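Local coordinates for putative uncharacterized protein (PDB 3RQA) that is of unknown function but belongs to the atypical PilZ family of cyclic di-GMP receptors and assembles into a tetramer through a helical bundle, at residues L83-I88 and S132-E137; S126-P131 and P136-L141. All coordinates share one frame; numbering follows the deposited sequence.

Contact 1. Residues L83-I88 and S132-E137; sequences LILALI and SDWLPE
Leu85 reaches out from helix 73-95 and splits its two methyls between Trp134 and Leu135 of the loop 132-137. Its CD1 meets the six-membered end of the indole at the edge, in the plane of the ring. There Leu85 CD1 lies 3.5 Å from Trp134 CZ3 and equally close to Trp134 CH2. Leu85 CD2 touches Leu135 CD1 at 3.7 Å. The leucine side chain crosses each partner at about a right angle, and its methyls make the contact. With Trp134 CG between the backbone N and the carbonyl carbon (chi1 61°) and chi2 at -85°, the six-membered end of the indole faces the helix. In Leu135, CG anti to the backbone N (chi1 -175°) helps carry CD1 toward Leu85. Leu135 CB sits over the centre of one face of the Trp134 indole, 3.9 Å above the plane, so the two loop residues also pack on each other.

The loop joins strands 124-129 and 139-150 of the PilZ barrel, while helix 73-95 belongs to the parallel coiled coil that makes the tetramer. The contact therefore sets the tip of a barrel hairpin against the side of the bundle. Leu85 and Leu135 form its buried part. Leu87 of the third subunit packs on both of them.

The Trp134 side is more open, though its edge contact is just as close. This residue is partly exposed, and its side chain lies about 3 Å from a bound acetate ion, probably from the crystallisation liquor. Trp134 NE1 is hydrogen-bonded to OE1 of Glu56. Leu52 and Val55 of helix 42-55 also touch the indole. Asp133 O accepts a hydrogen bond from NH1 of Arg93, a second link between loop and helix 73-95.

Contact 2. Residues S126-P131 and P136-L141; sequences SVLLQP and PELLQL
Val127 and Leu141 form an antiparallel hydrogen-bonded pair, as do Leu129 and Leu139. In the first pair Val127 N gives to Leu141 O at 2.9 Å, and Leu141 N answers to Val127 O. In the second, Leu139 N lies 2.6 Å from Leu129 O. The return bond, Leu129 N to Leu139 O, is more bent at the hydrogen (145°). Between them Leu128 and Gln140 are the non-hydrogen-bonded pair.

These two side chains run side by side on one face of the sheet. Both hold CG anti to the carbonyl carbon (chi1 -85° and -63°), which fits their running the same way. Leu128 CG rests 3.8 Å from Gln140 OE1. Val127, Leu129, Leu139 and Leu141 point to the other, buried face. Towards the hairpin loop, Leu138 CD2 packs on Gln130 CB at 3.5 Å. CD of Pro131 lies 3.4 Å from Glu137 O and also meets Leu139 CB. OE1 of Glu137 makes a salt bridge with Arg90 of the third subunit, tying the end of the hairpin to a neighbouring chain.

The two strands form one hairpin of the PilZ beta-barrel. Strand 24-34 bonds to the far edge of strand 124-129, pairing with Ser126 and Leu128. Leu139 is covered by Ala45, Leu48 and Leu49 of helix 42-55, while Val127 and Leu141 pack on Phe161 of strand 155-161.

The two contacts meet at one hairpin and share Pro136 and Glu137. Contact 2 pairs the strands of that hairpin, with its centre about 6 Å from the centre of the chain. Contact 1 holds the hairpin loop against helix 73-95, with its centre about 16 Å from the centre of the chain. Their chemistry follows their places. Contact 2 is held by regular backbone hydrogen bonds and buries 551 Å². Contact 1 rests on apolar side-chain packing and buries 134 Å². Contact 2 has a buried face and a partly exposed one; the residues that touch in contact 1 are mostly buried, with Trp134 at the open side. Helix 42-55 packs on both, and both touch the third subunit.

Contact 1. Residues L83-I88 and S132-E137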
# COMPACT_ATOMS: atom_id res chain seq x y z
N LEU C 83 -4.40 -7.81 -5.91
CA LEU C 83 -3.52 -8.20 -4.80
C LEU C 83 -3.11 -6.99 -3.95
O LEU C 83 -3.21 -7.02 -2.73
CB LEU C 83 -2.25 -8.90 -5.34
CG LEU C 83 -2.18 -10.43 -5.38
CD1 LEU C 83 -3.49 -11.08 -4.91
CD2 LEU C 83 -1.84 -10.87 -6.79
N ILE C 84 -2.64 -5.93 -4.61
CA ILE C 84 -2.25 -4.73 -3.88
C ILE C 84 -3.43 -4.24 -3.04
O ILE C 84 -3.28 -3.96 -1.85
CB ILE C 84 -1.79 -3.63 -4.85
CG1 ILE C 84 -0.45 -4.03 -5.50
CG2 ILE C 84 -1.72 -2.30 -4.12
CD1 ILE C 84 -0.12 -3.28 -6.80
N LEU C 85 -4.60 -4.16 -3.66
CA LEU C 85 -5.81 -3.70 -2.98
C LEU C 85 -6.09 -4.54 -1.74
O LEU C 85 -6.36 -4.00 -0.68
CB LEU C 85 -7.02 -3.79 -3.92
CG LEU C 85 -8.06 -2.66 -3.89
CD1 LEU C 85 -9.41 -3.27 -4.18
CD2 LEU C 85 -8.08 -1.91 -2.56
N ALA C 86 -6.04 -5.85 -1.89
CA ALA C 86 -6.28 -6.73 -0.76
C ALA C 86 -5.24 -6.51 0.34
O ALA C 86 -5.59 -6.43 1.51
CB ALA C 86 -6.26 -8.20 -1.21
N LEU C 87 -3.96 -6.41 -0.04
CA LEU C 87 -2.91 -6.19 0.95
C LEU C 87 -3.02 -4.84 1.65
O LEU C 87 -2.79 -4.73 2.86
CB LEU C 87 -1.52 -6.35 0.31
CG LEU C 87 -1.06 -7.79 0.06
CD1 LEU C 87 0.14 -7.81 -0.87
CD2 LEU C 87 -0.71 -8.47 1.39
N ILE C 88 -3.40 -3.80 0.91
CA ILE C 88 -3.53 -2.49 1.55
C ILE C 88 -4.71 -2.56 2.52
O ILE C 88 -4.67 -1.97 3.60
CB ILE C 88 -3.74 -1.34 0.52
CG1 ILE C 88 -3.83 0.01 1.24
CG2 ILE C 88 -4.99 -1.57 -0.29
CD1 ILE C 88 -2.50 0.55 1.72
N SER C 132 -18.61 -0.72 2.36
CA SER C 132 -18.32 -2.03 1.80
C SER C 132 -18.47 -3.21 2.75
O SER C 132 -19.58 -3.67 3.01
CB SER C 132 -16.92 -2.04 1.22
OG SER C 132 -16.62 -3.32 0.70
N ASP C 133 -17.34 -3.69 3.24
CA ASP C 133 -17.28 -4.83 4.14
C ASP C 133 -15.94 -5.53 3.84
O ASP C 133 -15.19 -5.85 4.76
CB ASP C 133 -18.42 -5.81 3.88
CG ASP C 133 -18.50 -6.90 4.93
OD1 ASP C 133 -17.46 -7.53 5.20
OD2 ASP C 133 -19.61 -7.14 5.46
N TRP C 134 -15.66 -5.75 2.56
CA TRP C 134 -14.39 -6.38 2.18
C TRP C 134 -13.30 -5.31 2.13
O TRP C 134 -12.11 -5.62 2.13
CB TRP C 134 -14.50 -7.08 0.82
CG TRP C 134 -14.84 -6.15 -0.30
CD1 TRP C 134 -16.09 -5.74 -0.68
CD2 TRP C 134 -13.92 -5.46 -1.15
NE1 TRP C 134 -16.00 -4.83 -1.72
CE2 TRP C 134 -14.68 -4.64 -2.02
CE3 TRP C 134 -12.52 -5.46 -1.26
CZ2 TRP C 134 -14.08 -3.82 -2.99
CZ3 TRP C 134 -11.93 -4.64 -2.23
CH2 TRP C 134 -12.72 -3.83 -3.08
N LEU C 135 -13.70 -4.04 2.08
CA LEU C 135 -12.76 -2.92 2.04
C LEU C 135 -12.92 -2.10 3.32
O LEU C 135 -13.96 -1.50 3.56
CB LEU C 135 -13.05 -2.03 0.83
CG LEU C 135 -12.10 -0.86 0.54
CD1 LEU C 135 -10.83 -1.37 -0.11
CD2 LEU C 135 -12.80 0.12 -0.39
N PRO C 136 -11.87 -2.06 4.15
CA PRO C 136 -11.91 -1.32 5.42
C PRO C 136 -11.78 0.21 5.27
O PRO C 136 -10.99 0.84 5.98
CB PRO C 136 -10.74 -1.92 6.18
CG PRO C 136 -9.72 -2.08 5.08
CD PRO C 136 -10.54 -2.67 3.94
N GLU C 137 -12.53 0.80 4.36
CA GLU C 137 -12.47 2.24 4.19
C GLU C 137 -13.77 2.86 4.68
O GLU C 137 -14.85 2.29 4.52
CB GLU C 137 -12.22 2.62 2.73
CG GLU C 137 -12.09 4.12 2.52
CD GLU C 137 -10.80 4.70 3.09
OE1 GLU C 137 -10.48 4.42 4.26
OE2 GLU C 137 -10.11 5.44 2.35

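Contact 2. Residues S126-P131 and P136-L141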
# COMPACT_ATOMS: atom_id res chain seq x y z
N SER C 126 -19.60 14.51 12.19
CA SER C 126 -19.50 13.63 11.04
C SER C 126 -20.01 12.23 11.29
O SER C 126 -19.69 11.61 12.29
CB SER C 126 -18.06 13.56 10.56
OG SER C 126 -17.68 14.79 9.97
N VAL C 127 -20.83 11.75 10.36
CA VAL C 127 -21.34 10.39 10.43
C VAL C 127 -20.23 9.54 9.81
O VAL C 127 -19.74 9.86 8.73
CB VAL C 127 -22.62 10.23 9.56
CG1 VAL C 127 -22.88 8.78 9.27
CG2 VAL C 127 -23.81 10.86 10.28
N LEU C 128 -19.80 8.49 10.50
CA LEU C 128 -18.77 7.59 9.97
C LEU C 128 -19.45 6.28 9.61
O LEU C 128 -20.23 5.74 10.39
CB LEU C 128 -17.64 7.35 10.99
CG LEU C 128 -16.53 8.41 10.98
CD1 LEU C 128 -17.11 9.77 11.36
CD2 LEU C 128 -15.43 8.03 11.96
N LEU C 129 -19.16 5.78 8.41
CA LEU C 129 -19.77 4.56 7.90
C LEU C 129 -18.79 3.71 7.08
O LEU C 129 -17.98 4.25 6.33
CB LEU C 129 -20.93 4.96 6.99
CG LEU C 129 -22.41 4.66 7.22
CD1 LEU C 129 -22.85 4.98 8.64
CD2 LEU C 129 -23.21 5.49 6.20
N GLN C 130 -18.87 2.39 7.23
CA GLN C 130 -18.03 1.50 6.42
C GLN C 130 -19.01 0.91 5.42
O GLN C 130 -19.70 -0.07 5.72
CB GLN C 130 -17.40 0.38 7.24
CG GLN C 130 -16.41 -0.44 6.41
CD GLN C 130 -15.87 -1.66 7.16
OE1 GLN C 130 -15.55 -1.58 8.34
NE2 GLN C 130 -15.74 -2.78 6.45
N PRO C 131 -19.10 1.51 4.23
CA PRO C 131 -19.99 1.10 3.15
C PRO C 131 -19.85 -0.31 2.61
O PRO C 131 -20.84 -1.02 2.40
CB PRO C 131 -19.73 2.16 2.08
CG PRO C 131 -18.29 2.44 2.25
CD PRO C 131 -18.16 2.55 3.76
N PRO C 136 -11.87 -2.06 4.15
CA PRO C 136 -11.91 -1.32 5.42
C PRO C 136 -11.78 0.21 5.27
O PRO C 136 -10.99 0.84 5.98
CB PRO C 136 -10.74 -1.92 6.18
CG PRO C 136 -9.72 -2.08 5.08
CD PRO C 136 -10.54 -2.67 3.94
N GLU C 137 -12.53 0.80 4.36
CA GLU C 137 -12.47 2.24 4.19
C GLU C 137 -13.77 2.86 4.68
O GLU C 137 -14.85 2.29 4.52
CB GLU C 137 -12.22 2.62 2.73
CG GLU C 137 -12.09 4.12 2.52
CD GLU C 137 -10.80 4.70 3.09
OE1 GLU C 137 -10.48 4.42 4.26
OE2 GLU C 137 -10.11 5.44 2.35
N LEU C 138 -13.66 4.04 5.27
CA LEU C 138 -14.85 4.70 5.79
C LEU C 138 -15.34 5.87 4.98
O LEU C 138 -14.57 6.63 4.39
CB LEU C 138 -14.60 5.14 7.24
CG LEU C 138 -14.18 4.01 8.19
CD1 LEU C 138 -14.07 4.54 9.63
CD2 LEU C 138 -15.19 2.89 8.12
N LEU C 139 -16.66 5.98 4.92
CA LEU C 139 -17.31 7.08 4.24
C LEU C 139 -17.60 8.06 5.39
O LEU C 139 -18.24 7.68 6.38
CB LEU C 139 -18.61 6.61 3.60
CG LEU C 139 -19.45 7.67 2.86
CD1 LEU C 139 -18.75 8.09 1.55
CD2 LEU C 139 -20.84 7.10 2.56
N GLN C 140 -17.10 9.29 5.29
CA GLN C 140 -17.38 10.26 6.34
C GLN C 140 -18.23 11.34 5.73
O GLN C 140 -17.91 11.86 4.67
CB GLN C 140 -16.09 10.88 6.90
CG GLN C 140 -15.17 9.88 7.57
CD GLN C 140 -14.28 10.53 8.62
OE1 GLN C 140 -13.44 9.87 9.23
NE2 GLN C 140 -14.47 11.82 8.84
N LEU C 141 -19.33 11.67 6.40
CA LEU C 141 -20.25 12.68 5.91
C LEU C 141 -20.63 13.71 6.98
O LEU C 141 -21.28 13.38 7.97
CB LEU C 141 -21.53 12.01 5.39
CG LEU C 141 -21.38 10.98 4.26
CD1 LEU C 141 -22.75 10.46 3.85
CD2 LEU C 141 -20.67 11.62 3.08